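PDB 6H5L: similar to hydroxylamine oxidoreductase from Kuenenia stuttgartiensis, which probably works as a multiheme reductase of the hydroxylamine oxidoreductase family, carrying electrons along its c-type hemes in an anammox bacterium. Local coordinates for residues His171-Tyr184 against Gly195-Glu207. Sequence-based numbering, arbitrary orientation.
With HEC (heme c), chain F.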
loop_
_atom_site.group_PDB
_atom_site.type_symbol
_atom_site.label_atom_id
_atom_site.label_comp_id
_atom_site.label_asym_id
_atom_site.label_seq_id
_atom_site.Cartn_x
_atom_site.Cartn_y
_atom_site.Cartn_z
ATOM N N HIS A 171 -32.703 -21.185 -29.288
ATOM C CA HIS A 171 -32.162 -22.183 -28.372
ATOM C C HIS A 171 -33.251 -23.048 -27.754
ATOM O O HIS A 171 -33.012 -24.228 -27.477
ATOM C CB HIS A 171 -31.350 -21.495 -27.275
ATOM C CG HIS A 171 -30.260 -20.614 -27.797
ATOM N ND1 HIS A 171 -30.117 -19.299 -27.413
ATOM C CD2 HIS A 171 -29.263 -20.859 -28.680
ATOM C CE1 HIS A 171 -29.078 -18.771 -28.036
ATOM N NE2 HIS A 171 -28.541 -19.697 -28.810
ATOM N N LEU A 172 -34.441 -22.486 -27.528
ATOM C CA LEU A 172 -35.523 -23.247 -26.908
ATOM C C LEU A 172 -35.896 -24.464 -27.747
ATOM O O LEU A 172 -36.033 -25.577 -27.225
ATOM C CB LEU A 172 -36.741 -22.347 -26.698
ATOM C CG LEU A 172 -38.004 -23.033 -26.170
ATOM C CD1 LEU A 172 -37.802 -23.536 -24.745
ATOM C CD2 LEU A 172 -39.201 -22.097 -26.252
ATOM N N GLN A 173 -36.057 -24.271 -29.056
ATOM C CA GLN A 173 -36.414 -25.342 -29.978
ATOM C C GLN A 173 -35.190 -25.928 -30.672
ATOM O O GLN A 173 -35.278 -26.369 -31.824
ATOM C CB GLN A 173 -37.419 -24.831 -31.010
ATOM C CG GLN A 173 -38.497 -23.938 -30.422
ATOM C CD GLN A 173 -39.475 -23.434 -31.464
ATOM O OE1 GLN A 173 -39.874 -22.269 -31.447
ATOM N NE2 GLN A 173 -39.870 -24.313 -32.377
ATOM N N SER A 174 -34.046 -25.944 -29.986
ATOM C CA SER A 174 -32.805 -26.370 -30.622
ATOM C C SER A 174 -32.783 -27.876 -30.850
ATOM O O SER A 174 -32.354 -28.341 -31.913
ATOM C CB SER A 174 -31.611 -25.933 -29.775
ATOM O OG SER A 174 -30.407 -26.010 -30.516
ATOM N N TRP A 175 -33.237 -28.658 -29.868
ATOM C CA TRP A 175 -33.236 -30.106 -30.040
ATOM C C TRP A 175 -34.287 -30.549 -31.046
ATOM O O TRP A 175 -34.133 -31.604 -31.676
ATOM C CB TRP A 175 -33.462 -30.808 -28.704
ATOM C CG TRP A 175 -33.083 -32.251 -28.755
ATOM C CD1 TRP A 175 -33.923 -33.320 -28.872
ATOM C CD2 TRP A 175 -31.756 -32.786 -28.713
ATOM N NE1 TRP A 175 -33.200 -34.489 -28.897
ATOM C CE2 TRP A 175 -31.867 -34.187 -28.802
ATOM C CE3 TRP A 175 -30.484 -32.215 -28.606
ATOM C CZ2 TRP A 175 -30.754 -35.026 -28.785
ATOM C CZ3 TRP A 175 -29.381 -33.048 -28.591
ATOM C CH2 TRP A 175 -29.524 -34.439 -28.679
ATOM N N GLU A 176 -35.360 -29.772 -31.201
ATOM C CA GLU A 176 -36.337 -30.056 -32.246
ATOM C C GLU A 176 -35.677 -30.033 -33.618
ATOM O O GLU A 176 -35.747 -31.008 -34.372
ATOM C CB GLU A 176 -37.486 -29.046 -32.183
ATOM C CG GLU A 176 -38.515 -29.223 -33.290
ATOM C CD GLU A 176 -39.453 -28.038 -33.415
ATOM O OE1 GLU A 176 -39.520 -27.225 -32.469
ATOM O OE2 GLU A 176 -40.119 -27.916 -34.463
ATOM N N ALA A 177 -35.009 -28.924 -33.947
ATOM C CA ALA A 177 -34.397 -28.774 -35.264
ATOM C C ALA A 177 -33.368 -29.863 -35.541
ATOM O O ALA A 177 -33.154 -30.237 -36.701
ATOM C CB ALA A 177 -33.755 -27.398 -35.383
ATOM N N ASN A 178 -32.719 -30.380 -34.499
ATOM C CA ASN A 178 -31.679 -31.384 -34.691
ATOM C C ASN A 178 -32.254 -32.673 -35.271
ATOM O O ASN A 178 -31.793 -33.163 -36.307
ATOM C CB ASN A 178 -30.966 -31.653 -33.365
ATOM C CG ASN A 178 -29.739 -32.532 -33.530
ATOM O OD1 ASN A 178 -29.153 -32.606 -34.612
ATOM N ND2 ASN A 178 -29.341 -33.202 -32.454
ATOM N N THR A 179 -33.267 -33.237 -34.613
ATOM C CA THR A 179 -33.769 -34.562 -34.950
ATOM C C THR A 179 -35.047 -34.543 -35.781
ATOM O O THR A 179 -35.523 -35.612 -36.175
ATOM C CB THR A 179 -34.006 -35.376 -33.673
ATOM O OG1 THR A 179 -35.084 -34.797 -32.927
ATOM C CG2 THR A 179 -32.750 -35.388 -32.811
ATOM N N ILE A 180 -35.617 -33.369 -36.064
ATOM C CA ILE A 180 -36.853 -33.350 -36.840
ATOM C C ILE A 180 -36.569 -33.509 -38.329
ATOM O O ILE A 180 -37.424 -34.001 -39.076
ATOM C CB ILE A 180 -37.662 -32.069 -36.560
ATOM C CG1 ILE A 180 -39.115 -32.246 -37.010
ATOM C CG2 ILE A 180 -37.034 -30.865 -37.255
ATOM C CD1 ILE A 180 -39.991 -31.046 -36.736
ATOM N N VAL A 181 -35.388 -33.113 -38.784
ATOM C CA VAL A 181 -35.072 -33.213 -40.213
ATOM C C VAL A 181 -34.882 -34.679 -40.581
ATOM O O VAL A 181 -34.335 -35.453 -39.773
ATOM C CB VAL A 181 -33.829 -32.385 -40.547
ATOM C CG1 VAL A 181 -34.134 -30.900 -40.393
ATOM C CG2 VAL A 181 -32.658 -32.783 -39.660
ATOM N N PRO A 182 -35.324 -35.114 -41.764
ATOM C CA PRO A 182 -35.316 -36.553 -42.066
ATOM C C PRO A 182 -33.932 -37.132 -42.294
ATOM O O PRO A 182 -33.763 -38.348 -42.140
ATOM C CB PRO A 182 -36.175 -36.648 -43.333
ATOM C CG PRO A 182 -36.014 -35.315 -43.984
ATOM C CD PRO A 182 -35.897 -34.318 -42.863
ATOM N N TRP A 183 -32.938 -36.317 -42.648
ATOM C CA TRP A 183 -31.613 -36.855 -42.930
ATOM C C TRP A 183 -30.819 -37.179 -41.671
ATOM O O TRP A 183 -29.721 -37.735 -41.780
ATOM C CB TRP A 183 -30.819 -35.888 -43.814
ATOM C CG TRP A 183 -30.725 -34.486 -43.293
ATOM C CD1 TRP A 183 -29.793 -33.991 -42.427
ATOM C CD2 TRP A 183 -31.583 -33.388 -43.627
ATOM N NE1 TRP A 183 -30.024 -32.656 -42.194
ATOM C CE2 TRP A 183 -31.118 -32.262 -42.919
ATOM C CE3 TRP A 183 -32.705 -33.250 -44.451
ATOM C CZ2 TRP A 183 -31.732 -31.015 -43.013
ATOM C CZ3 TRP A 183 -33.314 -32.012 -44.542
ATOM C CH2 TRP A 183 -32.827 -30.911 -43.825
ATOM N N TYR A 184 -31.341 -36.856 -40.486
ATOM C CA TYR A 184 -30.701 -37.308 -39.255
ATOM C C TYR A 184 -30.916 -38.805 -39.060
ATOM O O TYR A 184 -29.957 -39.561 -38.865
ATOM C CB TYR A 184 -31.242 -36.519 -38.059
ATOM C CG TYR A 184 -30.499 -36.750 -36.754
ATOM C CD1 TYR A 184 -30.724 -37.892 -35.991
ATOM C CD2 TYR A 184 -29.587 -35.816 -36.274
ATOM C CE1 TYR A 184 -30.053 -38.105 -34.803
ATOM C CE2 TYR A 184 -28.912 -36.021 -35.081
ATOM C CZ TYR A 184 -29.151 -37.168 -34.351
ATOM O OH TYR A 184 -28.488 -37.386 -33.166
ATOM N N GLY A 195 -21.520 -39.973 -36.558
ATOM C CA GLY A 195 -20.951 -38.901 -37.352
ATOM C C GLY A 195 -21.592 -37.560 -37.073
ATOM O O GLY A 195 -20.997 -36.517 -37.366
ATOM N N GLN A 196 -22.795 -37.566 -36.496
ATOM C CA GLN A 196 -23.488 -36.361 -36.062
ATOM C C GLN A 196 -23.195 -36.024 -34.604
ATOM O O GLN A 196 -24.048 -35.447 -33.916
ATOM C CB GLN A 196 -24.989 -36.525 -36.298
ATOM C CG GLN A 196 -25.317 -36.944 -37.726
ATOM C CD GLN A 196 -26.777 -37.286 -37.925
ATOM O OE1 GLN A 196 -27.412 -36.814 -38.868
ATOM N NE2 GLN A 196 -27.318 -38.117 -37.043
ATOM N N HIS A 197 -22.003 -36.394 -34.121
ATOM C CA HIS A 197 -21.617 -36.144 -32.733
ATOM C C HIS A 197 -21.701 -34.662 -32.391
ATOM O O HIS A 197 -22.260 -34.281 -31.357
ATOM C CB HIS A 197 -20.201 -36.674 -32.497
ATOM C CG HIS A 197 -19.592 -36.247 -31.197
ATOM N ND1 HIS A 197 -19.681 -37.006 -30.049
ATOM C CD2 HIS A 197 -18.870 -35.150 -30.868
ATOM C CE1 HIS A 197 -19.047 -36.391 -29.068
ATOM N NE2 HIS A 197 -18.546 -35.262 -29.537
ATOM N N GLY A 198 -21.136 -33.809 -33.248
ATOM C CA GLY A 198 -21.188 -32.380 -33.007
ATOM C C GLY A 198 -22.582 -31.796 -33.085
ATOM O O GLY A 198 -22.838 -30.750 -32.483
ATOM N N CYS A 199 -23.492 -32.457 -33.804
ATOM C CA CYS A 199 -24.847 -31.936 -33.947
ATOM C C CYS A 199 -25.595 -31.981 -32.619
ATOM O O CYS A 199 -26.160 -30.972 -32.178
ATOM C CB CYS A 199 -25.600 -32.723 -35.021
ATOM S SG CYS A 199 -24.768 -32.785 -36.628
ATOM N N ASP A 200 -25.610 -33.145 -31.964
ATOM C CA ASP A 200 -26.272 -33.258 -30.667
ATOM C C ASP A 200 -25.599 -32.387 -29.616
ATOM O O ASP A 200 -26.260 -31.914 -28.684
ATOM C CB ASP A 200 -26.285 -34.715 -30.206
ATOM C CG ASP A 200 -27.002 -35.629 -31.178
ATOM O OD1 ASP A 200 -27.203 -35.220 -32.341
ATOM O OD2 ASP A 200 -27.373 -36.753 -30.779
ATOM N N MET A 201 -24.291 -32.164 -29.751
ATOM C CA MET A 201 -23.547 -31.369 -28.782
ATOM C C MET A 201 -23.804 -29.877 -28.945
ATOM O O MET A 201 -23.814 -29.145 -27.948
ATOM C CB MET A 201 -22.054 -31.667 -28.923
ATOM C CG MET A 201 -21.190 -31.216 -27.761
ATOM S SD MET A 201 -19.530 -31.911 -27.877
ATOM C CE MET A 201 -18.700 -31.039 -26.552
ATOM N N CYS A 202 -24.028 -29.418 -30.175
ATOM C CA CYS A 202 -24.243 -28.003 -30.444
ATOM C C CYS A 202 -25.700 -27.593 -30.302
ATOM O O CYS A 202 -25.977 -26.442 -29.946
ATOM C CB CYS A 202 -23.753 -27.660 -31.854
ATOM S SG CYS A 202 -23.441 -25.906 -32.165
ATOM N N HIS A 203 -26.638 -28.504 -30.575
ATOM C CA HIS A 203 -28.060 -28.252 -30.374
ATOM C C HIS A 203 -28.548 -28.674 -28.996
ATOM O O HIS A 203 -29.746 -28.918 -28.823
ATOM C CB HIS A 203 -28.881 -28.953 -31.459
ATOM C CG HIS A 203 -28.782 -28.309 -32.805
ATOM N ND1 HIS A 203 -29.823 -27.596 -33.368
ATOM C CD2 HIS A 203 -27.767 -28.261 -33.696
ATOM C CE1 HIS A 203 -29.458 -27.144 -34.554
ATOM N NE2 HIS A 203 -28.214 -27.533 -34.774
ATOM N N SER A 204 -27.652 -28.739 -28.018
ATOM C CA SER A 204 -27.982 -29.130 -26.657
ATOM C C SER A 204 -28.400 -27.957 -25.778
ATOM O O SER A 204 -28.609 -28.147 -24.575
ATOM C CB SER A 204 -26.791 -29.848 -26.010
ATOM O OG SER A 204 -25.680 -28.979 -25.860
ATOM N N GLY A 205 -28.518 -26.758 -26.341
ATOM C CA GLY A 205 -28.849 -25.588 -25.553
ATOM C C GLY A 205 -30.332 -25.414 -25.298
ATOM O O GLY A 205 -30.782 -24.320 -24.949
ATOM N N ALA A 206 -31.106 -26.487 -25.471
ATOM C CA ALA A 206 -32.549 -26.426 -25.274
ATOM C C ALA A 206 -32.956 -26.763 -23.845
ATOM O O ALA A 206 -33.880 -26.146 -23.304
ATOM C CB ALA A 206 -33.258 -27.363 -26.255
ATOM N N GLU A 207 -32.286 -27.730 -23.217
ATOM C CA GLU A 207 -32.569 -28.088 -21.837
ATOM C C GLU A 207 -31.404 -27.835 -20.894
ATOM O O GLU A 207 -31.564 -28.017 -19.682
ATOM C CB GLU A 207 -32.982 -29.566 -21.736
ATOM C CG GLU A 207 -34.189 -29.932 -22.585
ATOM C CD GLU A 207 -34.813 -31.252 -22.175
ATOM O OE1 GLU A 207 -36.058 -31.357 -22.195
ATOM O OE2 GLU A 207 -34.060 -32.184 -21.824
HETATM FE FE HEC F . -27.685 -26.854 -36.569
HETATM C CHA HEC F . -29.347 -24.139 -37.732
HETATM C CHB HEC F . -29.905 -28.961 -37.871
HETATM C CHC HEC F . -25.335 -29.458 -36.388
HETATM C CHD HEC F . -25.647 -24.960 -34.639
HETATM N NA HEC F . -29.341 -26.588 -37.599
HETATM C C1A HEC F . -29.869 -25.385 -38.024
HETATM C C2A HEC F . -31.047 -25.690 -38.821
HETATM C C3A HEC F . -31.195 -27.019 -38.852
HETATM C C4A HEC F . -30.124 -27.617 -38.083
HETATM C CMA HEC F . -32.318 -27.787 -39.583
HETATM C CAA HEC F . -31.987 -24.680 -39.517
HETATM C CBA HEC F . -32.617 -23.746 -38.491
HETATM C CGA HEC F . -33.906 -24.344 -37.997
HETATM O O1A HEC F . -34.057 -24.456 -36.756
HETATM O O2A HEC F . -34.770 -24.718 -38.833
HETATM N NB HEC F . -27.639 -28.888 -36.980
HETATM C C1B HEC F . -28.658 -29.510 -37.662
HETATM C C2B HEC F . -28.188 -30.802 -38.119
HETATM C C3B HEC F . -26.904 -30.945 -37.704
HETATM C C4B HEC F . -26.551 -29.734 -36.982
HETATM C CMB HEC F . -29.112 -31.747 -38.924
HETATM C CAB HEC F . -25.870 -32.096 -37.874
HETATM C CBB HEC F . -26.425 -33.503 -38.200
HETATM N NC HEC F . -25.839 -27.181 -35.642
HETATM C C1C HEC F . -25.005 -28.278 -35.757
HETATM C C2C HEC F . -23.707 -27.924 -35.204
HETATM C C3C HEC F . -23.830 -26.718 -34.623
HETATM C C4C HEC F . -25.149 -26.206 -34.949
HETATM C CMC HEC F . -22.543 -28.925 -35.012
HETATM C CAC HEC F . -22.752 -25.934 -33.831
HETATM C CBC HEC F . -21.525 -25.620 -34.712
HETATM N ND HEC F . -27.517 -24.839 -36.245
HETATM C C1D HEC F . -26.600 -24.275 -35.366
HETATM C C2D HEC F . -26.805 -22.844 -35.339
HETATM C C3D HEC F . -27.971 -22.580 -36.310
HETATM C C4D HEC F . -28.342 -23.880 -36.823
HETATM C CMD HEC F . -26.010 -21.825 -34.494
HETATM C CAD HEC F . -28.627 -21.232 -36.686
HETATM C CBD HEC F . -27.576 -20.217 -37.127
HETATM C CGD HEC F . -28.263 -18.924 -37.473
HETATM O O1D HEC F . -29.516 -18.933 -37.564
HETATM O O2D HEC F . -27.564 -17.895 -37.660
HETATM O O HOH W 1 -28.602 -25.156 -28.838
HETATM O O HOH W 2 -27.517 -36.311 -41.650
HETATM O O HOH W 3 -26.477 -26.343 -38.222
#
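Helix 174-180 and helix 197-202 pack nearly antiparallel at 159°, axes 9.8 Å apart, with Ser174 beside His203. Helix 197-202 holds the CxxCH cysteines, Cys199 and Cys202, thioether-linked to heme c; the motif's histidine, His203, lies just past the helix end and ligates the iron through NE2 at 2.0 Å, a water being the second axial ligand. Histidine can bind iron through NE2 and still donate from ND1, here to Ser174 O (3.0 Å, bent at 146°), restraining the ring's rotation and probably making it a stronger ligand. Asp200 gathers two donors on OD1: Tyr184 OH arrives on the syn lone pair at 2.7 Å, its ring nearly coplanar with the carboxylate, while Asn178 ND2 comes from above that plane at 2.9 Å. With CG anti to the backbone N (chi1 -171°), the Tyr184 ring reaches Asp200 and takes Gln196 NE2 over the centre of one face. A phenylalanine here would probably leave the buried Asp200 carboxylate with one donor fewer. Flat Trp175 slides its CZ3 edge against Asp200 O (3.3 Å), and small Ala206 fits its methyl close to the Leu172 carbonyl. Helix 51-54 borders Trp175 and Asp200, helix 22-28 meets Trp175, and Trp484 of a second subunit packs on Gln196 and Cys199.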